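Local coordinates for protein galectin (Xenopus laevis, PDB 3WUC) that probably binds lactose and related beta-galactosides through a beta-sandwich lectin domain, and may also bind laminin, at residues 8-13 with 125-130; 33-38 with 90-95; 13-18 with 120-125. One frame throughout, in Å; residues are numbered along the deposited sequence.

Contact 1 (8-13 with 125-130)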
ATOM      1  N   ASP B   8      19.455   9.467  -3.981  1.00 18.96           N
ATOM      2  CA  ASP B   8      18.462   9.071  -2.932  0.50 17.95           C
ATOM      3  C   ASP B   8      18.729   7.562  -2.787  1.00 17.62           C
ATOM      4  O   ASP B   8      19.845   7.043  -2.956  1.00 17.53           O
ATOM      5  CB  ASP B   8      16.945   9.350  -3.277  0.50 17.92           C
ATOM      6  CG  ASP B   8      15.925   9.195  -2.004  0.50 17.63           C
ATOM      7  OD1 ASP B   8      15.918  10.114  -1.143  0.50 22.36           O
ATOM      8  OD2 ASP B   8      15.136   8.172  -1.922  0.50 14.61           O
ATOM      9  N   VAL B   9      17.655   6.837  -2.525  1.00 16.56           N
ATOM     10  CA  VAL B   9      17.850   5.427  -2.246  1.00 17.67           C
ATOM     11  C   VAL B   9      18.559   4.681  -3.372  1.00 16.24           C
ATOM     12  O   VAL B   9      18.362   4.963  -4.601  1.00 15.57           O
ATOM     13  CB  VAL B   9      16.561   4.666  -1.820  1.00 19.50           C
ATOM     14  CG1 VAL B   9      16.058   5.154  -0.484  1.00 17.79           C
ATOM     15  CG2 VAL B   9      15.488   4.631  -2.886  1.00 23.62           C
ATOM     16  N   ARG B  10      19.353   3.652  -2.991  1.00 17.00           N
ATOM     17  CA  ARG B  10      19.735   2.600  -3.916  1.00 17.29           C
ATOM     18  C   ARG B  10      19.309   1.270  -3.359  1.00 18.71           C
ATOM     19  O   ARG B  10      19.529   0.999  -2.190  1.00 19.35           O
ATOM     20  CB  ARG B  10      21.230   2.513  -4.184  1.00 16.19           C
ATOM     21  CG  ARG B  10      21.778   3.599  -5.074  1.00 19.85           C
ATOM     22  CD  ARG B  10      22.125   4.842  -4.350  1.00 20.08           C
ATOM     23  NE  ARG B  10      22.642   5.811  -5.297  1.00 21.44           N
ATOM     24  CZ  ARG B  10      21.940   6.593  -6.125  1.00 22.73           C
ATOM     25  NH1 ARG B  10      20.646   6.731  -5.988  1.00 17.40           N
ATOM     26  NH2 ARG B  10      22.547   7.390  -6.990  1.00 22.22           N
ATOM     27  N   ILE B  11      18.668   0.462  -4.166  1.00 14.41           N
ATOM     28  CA  ILE B  11      18.183  -0.853  -3.785  1.00 15.65           C
ATOM     29  C   ILE B  11      19.032  -1.858  -4.555  1.00 17.15           C
ATOM     30  O   ILE B  11      19.225  -1.706  -5.775  1.00 14.68           O
ATOM     31  CB  ILE B  11      16.671  -0.944  -4.132  1.00 19.90           C
ATOM     32  CG1 ILE B  11      15.923   0.076  -3.275  1.00 27.64           C
ATOM     33  CG2 ILE B  11      16.227  -2.375  -3.852  1.00 21.70           C
ATOM     34  CD1 ILE B  11      14.518   0.402  -3.680  1.00 31.47           C
ATOM     35  N   THR B  12      19.656  -2.838  -3.879  1.00 15.78           N
ATOM     36  CA  THR B  12      20.308  -3.885  -4.563  1.00 13.68           C
ATOM     37  C   THR B  12      19.653  -5.248  -4.209  1.00 13.81           C
ATOM     38  O   THR B  12      18.834  -5.310  -3.252  1.00 14.81           O
ATOM     39  CB  THR B  12      21.814  -3.880  -4.212  1.00 17.17           C
ATOM     40  OG1 THR B  12      21.900  -3.926  -2.779  1.00 18.78           O
ATOM     41  CG2 THR B  12      22.455  -2.636  -4.708  1.00 20.54           C
ATOM     42  N   ASN B  13      19.937  -6.262  -4.976  1.00 14.27           N
ATOM     43  CA  ASN B  13      19.399  -7.559  -4.873  1.00 14.28           C
ATOM     44  C   ASN B  13      17.894  -7.546  -5.022  1.00 15.16           C
ATOM     45  O   ASN B  13      17.162  -8.386  -4.415  1.00 16.30           O
ATOM     46  CB  ASN B  13      19.729  -8.282  -3.540  1.00 15.90           C
ATOM     47  CG  ASN B  13      21.190  -8.615  -3.365  1.00 17.35           C
ATOM     48  OD1 ASN B  13      21.917  -8.680  -4.341  1.00 20.03           O
ATOM     49  ND2 ASN B  13      21.621  -8.756  -2.151  1.00 19.98           N
ATOM     50  N   ALA B 125      17.585   2.661  -8.477  1.00 13.42           N
ATOM     51  CA  ALA B 125      18.011   3.841  -7.796  1.00 13.54           C
ATOM     52  C   ALA B 125      17.118   5.027  -8.005  1.00 13.52           C
ATOM     53  O   ALA B 125      16.514   5.106  -9.121  1.00 14.13           O
ATOM     54  CB  ALA B 125      19.430   4.262  -8.263  1.00 15.32           C
ATOM     55  N   LEU B 126      17.060   5.885  -6.992  1.00 13.20           N
ATOM     56  CA  LEU B 126      16.300   7.107  -7.040  1.00 15.03           C
ATOM     57  C   LEU B 126      17.255   8.247  -6.921  1.00 15.72           C
ATOM     58  O   LEU B 126      18.148   8.251  -6.059  1.00 15.07           O
ATOM     59  CB  LEU B 126      15.293   7.208  -5.866  1.00 16.91           C
ATOM     60  CG  LEU B 126      13.906   6.554  -6.155  1.00 16.87           C
ATOM     61  CD1 LEU B 126      13.971   5.070  -6.440  1.00 18.00           C
ATOM     62  CD2 LEU B 126      13.016   6.744  -4.922  1.00 17.64           C
ATOM     63  N   ASN B 127      17.089   9.276  -7.752  1.00 15.26           N
ATOM     64  CA  ASN B 127      17.914  10.466  -7.752  1.00 16.09           C
ATOM     65  C   ASN B 127      16.951  11.672  -7.811  1.00 15.32           C
ATOM     66  O   ASN B 127      16.049  11.766  -8.692  1.00 14.67           O
ATOM     67  CB  ASN B 127      18.901  10.455  -8.948  1.00 16.96           C
ATOM     68  CG  ASN B 127      19.981   9.343  -8.833  1.00 19.36           C
ATOM     69  OD1 ASN B 127      20.500   9.110  -7.787  1.00 23.87           O
ATOM     70  ND2 ASN B 127      20.292   8.706  -9.902  1.00 25.50           N
ATOM     71  N   ASN B 128      17.168  12.611  -6.882  1.00 16.98           N
ATOM     72  CA  ASN B 128      16.326  13.807  -6.705  1.00 16.92           C
ATOM     73  C   ASN B 128      14.828  13.456  -6.458  1.00 18.85           C
ATOM     74  O   ASN B 128      13.921  14.235  -6.779  1.00 16.53           O
ATOM     75  CB  ASN B 128      16.484  14.670  -7.975  1.00 17.11           C
ATOM     76  CG  ASN B 128      17.645  15.663  -7.859  1.00 18.49           C
ATOM     77  OD1 ASN B 128      18.341  15.666  -6.843  1.00 18.73           O
ATOM     78  ND2 ASN B 128      17.817  16.523  -8.859  1.00 20.09           N
ATOM     79  N   ILE B 129      14.612  12.334  -5.827  1.00 16.48           N
ATOM     80  CA  ILE B 129      13.270  11.952  -5.388  1.00 16.66           C
ATOM     81  C   ILE B 129      13.404  11.108  -4.154  1.00 16.75           C
ATOM     82  O   ILE B 129      14.255  10.188  -4.062  1.00 17.87           O
ATOM     83  CB  ILE B 129      12.562  11.248  -6.579  1.00 16.60           C
ATOM     84  CG1 ILE B 129      11.195  10.722  -6.072  1.00 17.88           C
ATOM     85  CG2 ILE B 129      13.343  10.076  -7.134  1.00 17.21           C
ATOM     86  CD1 ILE B 129      10.280  10.120  -7.136  1.00 17.98           C
ATOM     87  N   GLU B 130      12.613  11.396  -3.137  1.00 17.35           N
ATOM     88  CA  GLU B 130      12.690  10.820  -1.846  1.00 18.64           C
ATOM     89  C   GLU B 130      11.760   9.635  -1.765  1.00 16.36           C
ATOM     90  O   GLU B 130      10.576   9.801  -2.084  1.00 17.63           O
ATOM     91  CB  GLU B 130      12.331  11.879  -0.809  1.00 21.29           C
ATOM     92  CG  GLU B 130      12.040  11.490   0.582  1.00 28.61           C
ATOM     93  CD  GLU B 130      11.751  12.766   1.443  1.00 38.68           C
ATOM     94  OE1 GLU B 130      11.388  13.877   0.893  1.00 42.14           O
ATOM     95  OE2 GLU B 130      11.889  12.648   2.662  1.00 46.27           O
TER

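Contact 2 (33-38 with 90-95). With GAL (beta-D-galactopyranose), chain D.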
ATOM      1  N   ASN B  33      15.736  20.461 -10.991  1.00 19.35           N
ATOM      2  CA  ASN B  33      15.737  20.523 -12.424  1.00 18.72           C
ATOM      3  C   ASN B  33      15.287  19.240 -13.149  1.00 18.34           C
ATOM      4  O   ASN B  33      14.983  19.226 -14.296  1.00 17.94           O
ATOM      5  CB  ASN B  33      17.060  21.064 -12.963  1.00 22.56           C
ATOM      6  CG  ASN B  33      18.254  20.227 -12.599  1.00 23.42           C
ATOM      7  OD1 ASN B  33      18.189  19.155 -11.953  1.00 26.01           O
ATOM      8  ND2 ASN B  33      19.422  20.778 -12.919  1.00 27.72           N
ATOM      9  N   ARG B  34      15.426  18.106 -12.447  1.00 16.87           N
ATOM     10  CA  ARG B  34      15.200  16.800 -13.045  1.00 16.52           C
ATOM     11  C   ARG B  34      15.285  15.782 -11.907  1.00 16.37           C
ATOM     12  O   ARG B  34      15.863  16.057 -10.818  1.00 17.06           O
ATOM     13  CB  ARG B  34      16.229  16.496 -14.140  1.00 17.07           C
ATOM     14  CG  ARG B  34      17.621  16.218 -13.632  1.00 17.52           C
ATOM     15  CD  ARG B  34      18.503  15.939 -14.800  1.00 18.66           C
ATOM     16  NE  ARG B  34      19.885  15.676 -14.426  1.00 17.71           N
ATOM     17  CZ  ARG B  34      20.599  14.659 -14.837  1.00 17.02           C
ATOM     18  NH1 ARG B  34      20.183  13.708 -15.684  1.00 17.88           N
ATOM     19  NH2 ARG B  34      21.893  14.624 -14.406  1.00 19.47           N
ATOM     20  N   PHE B  35      14.690  14.617 -12.175  1.00 15.02           N
ATOM     21  CA  PHE B  35      14.796  13.467 -11.257  1.00 14.10           C
ATOM     22  C   PHE B  35      14.864  12.201 -12.037  1.00 12.93           C
ATOM     23  O   PHE B  35      14.546  12.122 -13.229  1.00 14.29           O
ATOM     24  CB  PHE B  35      13.658  13.465 -10.222  1.00 15.39           C
ATOM     25  CG  PHE B  35      12.305  12.986 -10.722  1.00 16.44           C
ATOM     26  CD1 PHE B  35      11.469  13.843 -11.362  1.00 16.08           C
ATOM     27  CD2 PHE B  35      11.939  11.685 -10.531  1.00 16.13           C
ATOM     28  CE1 PHE B  35      10.189  13.403 -11.788  1.00 15.46           C
ATOM     29  CE2 PHE B  35      10.727  11.198 -10.992  1.00 17.58           C
ATOM     30  CZ  PHE B  35       9.877  12.053 -11.616  1.00 15.85           C
ATOM     31  N   ALA B  36      15.288  11.095 -11.448  1.00 12.60           N
ATOM     32  CA  ALA B  36      15.390   9.865 -12.165  1.00 13.26           C
ATOM     33  C   ALA B  36      15.102   8.671 -11.311  1.00 13.70           C
ATOM     34  O   ALA B  36      15.434   8.687 -10.081  1.00 14.12           O
ATOM     35  CB  ALA B  36      16.805   9.669 -12.744  1.00 13.32           C
ATOM     36  N   VAL B  37      14.568   7.651 -11.964  1.00 11.57           N
ATOM     37  CA  VAL B  37      14.492   6.285 -11.411  1.00 14.02           C
ATOM     38  C   VAL B  37      15.186   5.388 -12.419  1.00 13.40           C
ATOM     39  O   VAL B  37      14.947   5.415 -13.621  1.00 14.43           O
ATOM     40  CB  VAL B  37      13.031   5.785 -11.207  1.00 13.69           C
ATOM     41  CG1 VAL B  37      13.081   4.375 -10.616  1.00 15.92           C
ATOM     42  CG2 VAL B  37      12.286   6.689 -10.276  1.00 15.26           C
ATOM     43  N   ASP B  38      16.194   4.651 -11.935  1.00 13.95           N
ATOM     44  CA  ASP B  38      17.059   3.821 -12.733  1.00 14.87           C
ATOM     45  C   ASP B  38      16.916   2.371 -12.352  1.00 14.26           C
ATOM     46  O   ASP B  38      16.810   1.990 -11.164  1.00 15.56           O
ATOM     47  CB  ASP B  38      18.528   4.131 -12.459  1.00 15.14           C
ATOM     48  CG  ASP B  38      18.947   5.521 -12.849  1.00 18.19           C
ATOM     49  OD1 ASP B  38      18.369   6.104 -13.818  1.00 17.10           O
ATOM     50  OD2 ASP B  38      19.881   6.045 -12.212  1.00 20.92           O
ATOM     51  N   THR B  90       4.841  11.415  -6.657  1.00 16.80           N
ATOM     52  CA  THR B  90       4.646  10.846  -7.923  1.00 15.40           C
ATOM     53  C   THR B  90       4.747   9.332  -7.806  1.00 14.84           C
ATOM     54  O   THR B  90       5.155   8.813  -6.767  1.00 15.65           O
ATOM     55  CB  THR B  90       5.577  11.381  -9.010  1.00 14.39           C
ATOM     56  OG1 THR B  90       5.150  10.954 -10.283  1.00 16.56           O
ATOM     57  CG2 THR B  90       7.000  10.803  -8.825  1.00 17.23           C
ATOM     58  N   MET B  91       4.296   8.640  -8.785  1.00 14.66           N
ATOM     59  CA  MET B  91       4.344   7.162  -8.847  1.00 15.79           C
ATOM     60  C   MET B  91       4.710   6.741 -10.263  1.00 16.38           C
ATOM     61  O   MET B  91       4.120   7.204 -11.228  1.00 16.54           O
ATOM     62  CB  MET B  91       3.015   6.513  -8.451  1.00 17.42           C
ATOM     63  CG  MET B  91       3.069   5.039  -8.489  1.00 18.74           C
ATOM     64  SD  MET B  91       1.582   4.314  -7.754  1.00 27.16           S
ATOM     65  CE  MET B  91       0.370   4.842  -8.901  1.00 29.08           C
ATOM     66  N   LEU B  92       5.718   5.850 -10.399  1.00 15.02           N
ATOM     67  CA  LEU B  92       6.089   5.248 -11.656  1.00 14.83           C
ATOM     68  C   LEU B  92       6.066   3.743 -11.510  1.00 14.98           C
ATOM     69  O   LEU B  92       6.544   3.235 -10.480  1.00 14.52           O
ATOM     70  CB  LEU B  92       7.516   5.734 -12.088  1.00 15.85           C
ATOM     71  CG  LEU B  92       7.645   7.241 -12.451  1.00 16.94           C
ATOM     72  CD1 LEU B  92       9.127   7.642 -12.553  1.00 18.90           C
ATOM     73  CD2 LEU B  92       7.021   7.426 -13.807  1.00 17.47           C
ATOM     74  N   ILE B  93       5.508   3.040 -12.460  1.00 13.90           N
ATOM     75  CA  ILE B  93       5.426   1.576 -12.410  1.00 13.79           C
ATOM     76  C   ILE B  93       6.175   1.055 -13.645  1.00 15.69           C
ATOM     77  O   ILE B  93       5.996   1.534 -14.750  1.00 15.53           O
ATOM     78  CB  ILE B  93       3.977   1.075 -12.365  1.00 16.72           C
ATOM     79  CG1 ILE B  93       3.346   1.625 -11.119  1.00 16.61           C
ATOM     80  CG2 ILE B  93       3.982  -0.406 -12.378  1.00 17.59           C
ATOM     81  CD1 ILE B  93       1.861   1.323 -11.104  1.00 19.20           C
ATOM     82  N   PHE B  94       7.035   0.062 -13.460  1.00 13.10           N
ATOM     83  CA  PHE B  94       7.830  -0.518 -14.560  1.00 12.43           C
ATOM     84  C   PHE B  94       7.493  -1.971 -14.707  1.00 13.73           C
ATOM     85  O   PHE B  94       7.716  -2.737 -13.772  1.00 14.39           O
ATOM     86  CB  PHE B  94       9.328  -0.345 -14.264  1.00 11.64           C
ATOM     87  CG  PHE B  94       9.769   1.079 -14.036  1.00 12.54           C
ATOM     88  CD1 PHE B  94       9.639   1.730 -12.865  1.00 12.85           C
ATOM     89  CD2 PHE B  94      10.311   1.775 -15.123  1.00 13.67           C
ATOM     90  CE1 PHE B  94      10.005   3.054 -12.662  1.00 13.61           C
ATOM     91  CE2 PHE B  94      10.734   3.122 -14.922  1.00 14.06           C
ATOM     92  CZ  PHE B  94      10.583   3.707 -13.757  1.00 13.94           C
ATOM     93  N   ASP B  95       6.980  -2.374 -15.844  1.00 14.89           N
ATOM     94  CA  ASP B  95       6.668  -3.768 -16.160  1.00 15.54           C
ATOM     95  C   ASP B  95       7.888  -4.351 -16.866  1.00 15.98           C
ATOM     96  O   ASP B  95       8.267  -3.851 -17.903  1.00 15.34           O
ATOM     97  CB  ASP B  95       5.507  -3.886 -17.165  1.00 18.14           C
ATOM     98  CG  ASP B  95       4.228  -3.441 -16.669  1.00 26.22           C
ATOM     99  OD1 ASP B  95       4.124  -3.278 -15.430  1.00 30.09           O
ATOM    100  OD2 ASP B  95       3.310  -3.224 -17.565  1.00 30.61           O
TER
HETATM  101  C1  GAL D   2      23.146  13.077 -19.666  1.00 19.27           C
HETATM  102  C2  GAL D   2      23.001  13.341 -18.191  1.00 20.31           C
HETATM  103  C3  GAL D   2      22.888  12.042 -17.425  1.00 17.04           C
HETATM  104  C4  GAL D   2      21.790  11.187 -18.047  1.00 15.41           C
HETATM  105  C5  GAL D   2      22.069  11.046 -19.560  1.00 16.25           C
HETATM  106  C6  GAL D   2      20.972  10.231 -20.214  1.00 16.12           C
HETATM  107  O2  GAL D   2      24.225  13.997 -17.772  1.00 25.68           O
HETATM  108  O3  GAL D   2      22.767  12.268 -16.048  1.00 19.01           O
HETATM  109  O4  GAL D   2      20.486  11.751 -17.752  1.00 16.03           O
HETATM  110  O5  GAL D   2      22.055  12.341 -20.138  1.00 17.42           O
HETATM  111  O6  GAL D   2      21.130  10.138 -21.621  1.00 17.86           O

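Contact 3 (13-18 with 120-125)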
ATOM      1  N   ASN B  13      19.937  -6.262  -4.976  1.00 14.27           N
ATOM      2  CA  ASN B  13      19.399  -7.559  -4.873  1.00 14.28           C
ATOM      3  C   ASN B  13      17.894  -7.546  -5.022  1.00 15.16           C
ATOM      4  O   ASN B  13      17.162  -8.386  -4.415  1.00 16.30           O
ATOM      5  CB  ASN B  13      19.729  -8.282  -3.540  1.00 15.90           C
ATOM      6  CG  ASN B  13      21.190  -8.615  -3.365  1.00 17.35           C
ATOM      7  OD1 ASN B  13      21.917  -8.680  -4.341  1.00 20.03           O
ATOM      8  ND2 ASN B  13      21.621  -8.756  -2.151  1.00 19.98           N
ATOM      9  N   LEU B  14      17.419  -6.698  -5.908  1.00 13.06           N
ATOM     10  CA  LEU B  14      15.966  -6.595  -6.130  1.00 14.30           C
ATOM     11  C   LEU B  14      15.335  -7.895  -6.672  1.00 15.01           C
ATOM     12  O   LEU B  14      14.197  -8.183  -6.286  1.00 17.22           O
ATOM     13  CB  LEU B  14      15.660  -5.402  -7.024  1.00 13.15           C
ATOM     14  CG  LEU B  14      14.154  -5.117  -7.096  1.00 15.24           C
ATOM     15  CD1 LEU B  14      13.534  -4.605  -5.792  1.00 17.77           C
ATOM     16  CD2 LEU B  14      13.893  -4.133  -8.251  1.00 16.38           C
ATOM     17  N   ASN B  15      16.058  -8.683  -7.452  1.00 16.06           N
ATOM     18  CA  ASN B  15      15.589  -9.960  -7.990  1.00 16.85           C
ATOM     19  C   ASN B  15      14.270  -9.883  -8.713  1.00 17.70           C
ATOM     20  O   ASN B  15      13.413 -10.753  -8.571  1.00 20.81           O
ATOM     21  CB  ASN B  15      15.492 -10.974  -6.860  1.00 17.47           C
ATOM     22  CG  ASN B  15      15.623 -12.374  -7.334  1.00 20.01           C
ATOM     23  OD1 ASN B  15      16.261 -12.675  -8.331  1.00 22.07           O
ATOM     24  ND2 ASN B  15      15.023 -13.268  -6.611  1.00 23.90           N
ATOM     25  N   LEU B  16      14.114  -8.847  -9.518  1.00 16.08           N
ATOM     26  CA  LEU B  16      12.928  -8.658 -10.333  1.00 15.37           C
ATOM     27  C   LEU B  16      13.109  -9.408 -11.645  1.00 16.70           C
ATOM     28  O   LEU B  16      13.927  -9.042 -12.445  1.00 15.30           O
ATOM     29  CB  LEU B  16      12.655  -7.188 -10.587  1.00 15.07           C
ATOM     30  CG  LEU B  16      11.393  -6.836 -11.312  1.00 14.39           C
ATOM     31  CD1 LEU B  16      10.151  -7.065 -10.483  1.00 17.47           C
ATOM     32  CD2 LEU B  16      11.495  -5.430 -11.790  1.00 17.13           C
ATOM     33  N   HIS B  17      12.290 -10.395 -11.887  1.00 17.74           N
ATOM     34  CA  HIS B  17      12.315 -11.180 -13.099  1.00 17.39           C
ATOM     35  C   HIS B  17      11.309 -10.710 -14.126  1.00 17.43           C
ATOM     36  O   HIS B  17      10.344 -10.046 -13.795  1.00 16.73           O
ATOM     37  CB  HIS B  17      12.008 -12.620 -12.744  1.00 19.35           C
ATOM     38  CG  HIS B  17      13.091 -13.255 -11.922  1.00 21.69           C
ATOM     39  ND1 HIS B  17      13.977 -14.178 -12.471  1.00 29.41           N
ATOM     40  CD2 HIS B  17      13.475 -13.068 -10.647  1.00 23.86           C
ATOM     41  CE1 HIS B  17      14.836 -14.554 -11.536  1.00 26.74           C
ATOM     42  NE2 HIS B  17      14.580 -13.868 -10.434  1.00 26.34           N
ATOM     43  N   LYS B  18      11.479 -11.093 -15.395  1.00 17.76           N
ATOM     44  CA  LYS B  18      10.451 -10.753 -16.395  1.00 18.44           C
ATOM     45  C   LYS B  18       9.064 -11.322 -15.987  1.00 19.16           C
ATOM     46  O   LYS B  18       8.970 -12.390 -15.380  1.00 20.84           O
ATOM     47  CB  LYS B  18      10.928 -11.164 -17.816  1.00 20.78           C
ATOM     48  CG  LYS B  18      12.046 -10.292 -18.321  1.00 22.10           C
ATOM     49  CD  LYS B  18      12.445 -10.659 -19.728  1.00 21.88           C
ATOM     50  CE  LYS B  18      13.567  -9.743 -20.167  1.00 23.21           C
ATOM     51  NZ  LYS B  18      14.305 -10.326 -21.327  1.00 23.76           N
ATOM     52  N   VAL B 120      17.241 -10.480 -15.077  1.00 17.66           N
ATOM     53  CA  VAL B 120      16.933 -10.045 -13.685  1.00 16.34           C
ATOM     54  C   VAL B 120      17.402  -8.643 -13.499  1.00 16.96           C
ATOM     55  O   VAL B 120      18.559  -8.310 -13.768  1.00 17.55           O
ATOM     56  CB  VAL B 120      17.573 -10.977 -12.633  1.00 17.68           C
ATOM     57  CG1 VAL B 120      17.217 -10.546 -11.223  1.00 19.31           C
ATOM     58  CG2 VAL B 120      17.166 -12.409 -12.849  1.00 23.11           C
ATOM     59  N   ILE B 121      16.511  -7.781 -13.023  1.00 14.82           N
ATOM     60  CA  ILE B 121      16.868  -6.454 -12.527  1.00 15.97           C
ATOM     61  C   ILE B 121      17.107  -6.478 -11.072  1.00 16.18           C
ATOM     62  O   ILE B 121      16.246  -6.840 -10.256  1.00 15.33           O
ATOM     63  CB  ILE B 121      15.735  -5.388 -12.845  1.00 15.62           C
ATOM     64  CG1 ILE B 121      15.680  -5.297 -14.407  1.00 17.13           C
ATOM     65  CG2 ILE B 121      15.970  -4.045 -12.134  1.00 14.39           C
ATOM     66  CD1 ILE B 121      14.512  -4.506 -14.822  1.00 15.61           C
ATOM     67  N   ASN B 122      18.326  -6.251 -10.707  1.00 14.50           N
ATOM     68  CA  ASN B 122      18.679  -6.256  -9.326  1.00 15.02           C
ATOM     69  C   ASN B 122      18.955  -4.913  -8.671  1.00 14.05           C
ATOM     70  O   ASN B 122      19.060  -4.758  -7.435  1.00 14.77           O
ATOM     71  CB  ASN B 122      19.922  -7.127  -9.126  1.00 15.96           C
ATOM     72  CG  ASN B 122      19.636  -8.588  -9.010  1.00 16.54           C
ATOM     73  OD1 ASN B 122      18.701  -9.030  -8.271  1.00 18.44           O
ATOM     74  ND2 ASN B 122      20.361  -9.372  -9.767  1.00 20.97           N
ATOM     75  N   TYR B 123      19.196  -3.861  -9.487  1.00 12.70           N
ATOM     76  CA  TYR B 123      19.499  -2.576  -9.058  1.00 14.06           C
ATOM     77  C   TYR B 123      18.430  -1.578  -9.449  1.00 12.70           C
ATOM     78  O   TYR B 123      17.961  -1.582 -10.584  1.00 14.48           O
ATOM     79  CB  TYR B 123      20.835  -2.099  -9.729  1.00 13.35           C
ATOM     80  CG  TYR B 123      21.295  -0.690  -9.472  1.00 12.15           C
ATOM     81  CD1 TYR B 123      22.040  -0.300  -8.353  1.00 14.45           C
ATOM     82  CD2 TYR B 123      21.044   0.327 -10.382  1.00 12.07           C
ATOM     83  CE1 TYR B 123      22.493   0.967  -8.149  1.00 14.84           C
ATOM     84  CE2 TYR B 123      21.462   1.618 -10.180  1.00 15.39           C
ATOM     85  CZ  TYR B 123      22.215   1.971  -9.091  1.00 13.97           C
ATOM     86  OH  TYR B 123      22.609   3.278  -8.910  1.00 17.19           O
ATOM     87  N   LEU B 124      18.025  -0.813  -8.422  1.00 13.76           N
ATOM     88  CA  LEU B 124      17.065   0.291  -8.590  1.00 13.74           C
ATOM     89  C   LEU B 124      17.503   1.500  -7.812  1.00 14.89           C
ATOM     90  O   LEU B 124      17.836   1.411  -6.604  1.00 16.45           O
ATOM     91  CB  LEU B 124      15.666  -0.182  -8.163  1.00 14.81           C
ATOM     92  CG  LEU B 124      14.469   0.753  -8.469  1.00 17.01           C
ATOM     93  CD1 LEU B 124      13.228  -0.092  -8.617  1.00 20.20           C
ATOM     94  CD2 LEU B 124      14.375   1.811  -7.374  1.00 21.08           C
ATOM     95  N   ALA B 125      17.585   2.661  -8.477  1.00 13.42           N
ATOM     96  CA  ALA B 125      18.011   3.841  -7.796  1.00 13.54           C
ATOM     97  C   ALA B 125      17.118   5.027  -8.005  1.00 13.52           C
ATOM     98  O   ALA B 125      16.514   5.106  -9.121  1.00 14.13           O
ATOM     99  CB  ALA B 125      19.430   4.262  -8.263  1.00 15.32           C
TER

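Contact 1 (8-13 with 125-130)
Arg10 grips Asn127 end-on, NH1 and NH2 both donating to the one oxygen OD1. The bond from Arg10 NH2 to Asn127 OD1, 2.8 Å, lies in the amide plane on a lone pair, whereas NH1 reaches the same atom from above that plane. Guanidinium and amide planes stand 64° apart. NH1 also donates to Val9 O and makes a weak bond to Leu126 O, so side chain and backbone together hold its edge. A bend at chi2 (85°) folds the arginine back across the sheet, with Ala125 CB against one guanidinium face, 3.6 Å from Arg10 NH1. Between the backbones Leu126 N donates to Val9 O (2.9 Å) and Asp8 N to Leu126 O (2.7 Å), both on one side of the non-hydrogen-bonded antiparallel pair Arg10–Ala125; Ile11 and Leu124 bond on its other side. On the sheet face away from Arg10 and Ala125, Val9 and Leu126 run alongside each other, CG2 of Val9 3.8 Å from CD2 of Leu126. In the conformer given, Asp8 OD2 accepts a hydrogen bond from Leu131 N. Strand 7-12 thus pairs with strand 120-127, itself paired with strand 36-39, while residues 10-12 carry the sheet antiparallel into the second subunit.

Contact 2 (33-38 with 90-95)
Val37 and Phe35 point from one side into the core between the two sheets, and Leu92, with Thr90 and Phe94, meets them from the other. Val37 is the hub. Its CG1 is anti to the backbone N (chi1 -179°), which spreads the two methyls to different partners: Val37 CG1 rests 3.9 Å from CE1 of Phe94, and Val37 CG2 lies 4.0 Å from CD1 of Leu92. Val37 and Leu92 come from opposing sheets and overlap flank to flank, while the phenyl ring of Phe94 runs slantwise to the valine.

Phe35 CG stands between its backbone N and carbonyl carbon (chi1 77°), which sends the ring toward the opposing strand. There CE2 of Phe35 is 4.2 Å from CD1 of Leu92, and CZ of Phe35 is 4.2 Å from CG2 of Thr90; both carbons approach the ring obliquely. Leu92 CD1 therefore serves both Phe35 and Val37. Phe84 adds an edge-to-face ring to Phe35. Across the segments the contact is wholly apolar, and all five touching residues are buried.

From residue 34 on the chain is extended and side chains alternate, and Arg34 leaves the face opposite to Phe35, where the sugar lies. Its extended chain brings Arg34 NH1 and Arg34 NH2 each to 3.0 Å from O3 of the galactose, with O3 in the guanidinium plane; NH1 bonds O4 weakly. Asn51 OD1 also accepts from Arg34 NH1, and Tyr56 forms a cation-pi pair with the guanidinium. His49, Asn66, Glu76 and Arg53 bond the same galactose. This is the galectin beta-sandwich: a hydrophobic core closed between two antiparallel sheets, with the galactose site on the outer face of the sheet that contains strand 36-39.

Contact 3 (13-18 with 120-125)
His17 turns its CG anti to its carbonyl carbon (chi1 -67°), laying the imidazole alongside Val120, whose CG2 is likewise anti to its own carbonyl carbon. Val120 CG2 sits over one face of the His17 ring, offset toward the rim, in a CH-pi contact 3.8 Å from the centroid and 26° off the normal. The ring is tied within its segment: NE2 of His17 donates to OD1 of Asn15 (2.9 Å) from above the amide plane, and CG1 of Val120 lies 3.7 Å from that same OD1. Asn15 and Leu16 stand opposite the single Ile121 in a G1 beta bulge, with Asn15 in the left-handed region. Within the bulge Leu16 and Ile121 are the hydrogen-bonded antiparallel pair, each N donating to the other's O (Ile121 N to Leu16 O 2.9 Å). Asn122 adds a further link, OD1 accepting from Asn15 N (2.8 Å), and its O takes a nearly straight bond from Leu14 N, 171° at the hydrogen. On the inner face, CD2 of Leu14 touches CD1 of Leu124 at 4.1 Å, and Leu16 packs CB to CB against Ile121. Val22 of strand 20-28 meets Leu16 and Leu124 there, and Phe96 meets Ile121; Lys18 salt-bridges Asp98 and Glu119.

Overall arrangement
Strand 120-127 is common ground: contact 1 pairs its later half with strand 7-12, and contact 3 joins its earlier half to the turn and short strand that follow. Ala125 and Asn13 belong to both. Contact 2 lies deeper, near the centre of the chain, and spans the two sheets rather than joining neighbours within one; Asp38 N to Ala125 O ties it to strand 120-127. The chemistry follows: purely apolar between the segments of contact 2, backbone bonds reinforced by an arginine–asparagine grip in buried contact 1, while contact 3, only partly buried, has polar side chains on its outer side and leucines and isoleucine on its inner side. Contacts 1 and 3 both reach the second subunit.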